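PDB 3GDE: DNA ligase from Archaeoglobus fulgidus, which probably seals nicks in double-stranded DNA during replication, recombination and repair, using ATP and passing through an adenylated-enzyme intermediate. Local coordinates for residues G255-V260 / I297-V302. Residues are numbered along the deposited sequence; the frame is centred on the assembly and turned at random.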
loop_
_atom_site.group_PDB
_atom_site.type_symbol
_atom_site.label_atom_id
_atom_site.label_comp_id
_atom_site.label_asym_id
_atom_site.label_seq_id
_atom_site.Cartn_x
_atom_site.Cartn_y
_atom_site.Cartn_z
ATOM N N GLY A 255 9.935 -6.865 14.549
ATOM C CA GLY A 255 9.585 -5.454 14.615
ATOM C C GLY A 255 8.982 -4.942 13.321
ATOM O O GLY A 255 8.542 -5.732 12.484
ATOM N N SER A 256 8.947 -3.616 13.171
ATOM C CA SER A 256 8.418 -2.994 11.965
ATOM C C SER A 256 9.491 -2.216 11.230
ATOM O O SER A 256 10.146 -1.363 11.804
ATOM C CB SER A 256 7.239 -2.085 12.279
ATOM O OG SER A 256 6.245 -2.798 12.979
ATOM N N ARG A 257 9.641 -2.507 9.945
ATOM C CA ARG A 257 10.595 -1.802 9.121
ATOM C C ARG A 257 10.207 -0.327 8.915
ATOM O O ARG A 257 9.033 0.014 8.738
ATOM C CB ARG A 257 10.768 -2.511 7.795
ATOM C CG ARG A 257 12.061 -2.140 7.120
ATOM C CD ARG A 257 12.422 -3.118 6.046
ATOM N NE ARG A 257 13.462 -2.577 5.190
ATOM C CZ ARG A 257 13.849 -3.136 4.050
ATOM N NH1 ARG A 257 13.273 -4.264 3.627
ATOM N NH2 ARG A 257 14.802 -2.563 3.326
ATOM N N VAL A 258 11.202 0.540 8.984
ATOM C CA VAL A 258 11.011 1.962 8.757
ATOM C C VAL A 258 12.158 2.543 7.942
ATOM O O VAL A 258 13.237 1.933 7.794
ATOM C CB VAL A 258 10.872 2.792 10.077
ATOM C CG1 VAL A 258 9.657 2.366 10.864
ATOM C CG2 VAL A 258 12.157 2.739 10.914
ATOM N N GLN A 259 11.902 3.732 7.415
ATOM C CA GLN A 259 12.909 4.486 6.700
ATOM C C GLN A 259 12.947 5.904 7.284
ATOM O O GLN A 259 11.930 6.588 7.367
ATOM C CB GLN A 259 12.577 4.480 5.213
ATOM C CG GLN A 259 13.642 5.055 4.334
ATOM C CD GLN A 259 13.234 5.028 2.892
ATOM O OE1 GLN A 259 12.683 5.998 2.378
ATOM N NE2 GLN A 259 13.466 3.900 2.233
ATOM N N VAL A 260 14.131 6.320 7.707
ATOM C CA VAL A 260 14.305 7.562 8.459
ATOM C C VAL A 260 15.069 8.586 7.624
ATOM O O VAL A 260 16.155 8.295 7.112
ATOM C CB VAL A 260 15.025 7.288 9.811
ATOM C CG1 VAL A 260 15.474 8.591 10.482
ATOM C CG2 VAL A 260 14.113 6.482 10.738
ATOM N N ILE A 297 19.496 9.172 4.899
ATOM C CA ILE A 297 18.267 8.398 4.829
ATOM C C ILE A 297 18.650 6.970 5.182
ATOM O O ILE A 297 19.465 6.341 4.505
ATOM C CB ILE A 297 17.586 8.483 3.447
ATOM C CG1 ILE A 297 17.093 9.901 3.209
ATOM C CG2 ILE A 297 16.422 7.474 3.355
ATOM C CD1 ILE A 297 16.912 10.254 1.769
ATOM N N LEU A 298 18.069 6.486 6.271
ATOM C CA LEU A 298 18.443 5.193 6.836
ATOM C C LEU A 298 17.322 4.172 6.725
ATOM O O LEU A 298 16.152 4.521 6.869
ATOM C CB LEU A 298 18.815 5.354 8.319
ATOM C CG LEU A 298 19.924 6.330 8.713
ATOM C CD1 LEU A 298 20.125 6.313 10.220
ATOM C CD2 LEU A 298 21.230 6.019 8.002
ATOM N N ASP A 299 17.705 2.920 6.490
ATOM C CA ASP A 299 16.817 1.769 6.615
ATOM C C ASP A 299 16.993 1.104 7.980
ATOM O O ASP A 299 18.108 0.779 8.381
ATOM C CB ASP A 299 17.115 0.744 5.514
ATOM C CG ASP A 299 16.040 0.692 4.433
ATOM O OD1 ASP A 299 15.303 1.702 4.216
ATOM O OD2 ASP A 299 15.939 -0.382 3.792
ATOM N N GLY A 300 15.882 0.883 8.678
ATOM C CA GLY A 300 15.924 0.294 10.005
ATOM C C GLY A 300 14.733 -0.552 10.432
ATOM O O GLY A 300 13.732 -0.671 9.730
ATOM N N GLU A 301 14.863 -1.143 11.612
ATOM C CA GLU A 301 13.775 -1.858 12.238
ATOM C C GLU A 301 13.449 -1.212 13.581
ATOM O O GLU A 301 14.337 -0.989 14.413
ATOM C CB GLU A 301 14.165 -3.321 12.426
ATOM C CG GLU A 301 12.993 -4.269 12.470
ATOM C CD GLU A 301 12.476 -4.670 11.097
ATOM O OE1 GLU A 301 11.316 -5.137 11.032
ATOM O OE2 GLU A 301 13.200 -4.549 10.090
ATOM N N VAL A 302 12.176 -0.892 13.780
ATOM C CA VAL A 302 11.706 -0.411 15.080
ATOM C C VAL A 302 11.121 -1.592 15.865
ATOM O O VAL A 302 10.276 -2.340 15.351
ATOM C CB VAL A 302 10.679 0.733 14.924
ATOM C CG1 VAL A 302 10.042 1.084 16.255
ATOM C CG2 VAL A 302 11.360 1.956 14.357
HETATM O O HOH W 1 9.514 -6.459 10.059
#
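R257 meets D299 at its tip, on the face of the sheet they share. CB lies 3.9 Å from E301 OE2. With CG anti to the backbone N (chi1 -159°), the chain is directed so that CG rests 3.4 Å from G300 O. From there it runs extended, NE passing 3.6 Å from D299 OD2, until NH2 closes a salt bridge on that same OD2 at 2.5 Å. The carboxylate oxygen sits in the guanidinium plane, yet the two flat groups stand almost perpendicular (87°), so one N-H meets one oxygen rather than a paired, two-bond arrangement forming. NH1 turns to M229 O, and Y409 OH also bonds D299 OD2. Underneath runs a regular antiparallel ladder in the adenylation domain of the ligase: S256 with V302, V258 with G300 and V260 with L298 are hydrogen-bonded pairs, R257 with E301 and Q259 with D299 non-hydrogen-bonded ones. R257 and E301, both predicted ATP-binding residues, thus project from the same face, with F340 and R272 close to the arginine. A leucine at R257 would probably leave D299 without its cationic mate and M229 O without that donor. Next along, Q259 NE2 gives D299 OD1 a weak bond at 3.5 Å and also bonds V226 O, while its OE1 is held by H261. On the reverse face V258 CG2 packs 3.6 Å from V302 CG2, with V316 and F320 of helix 313-321 against these valines.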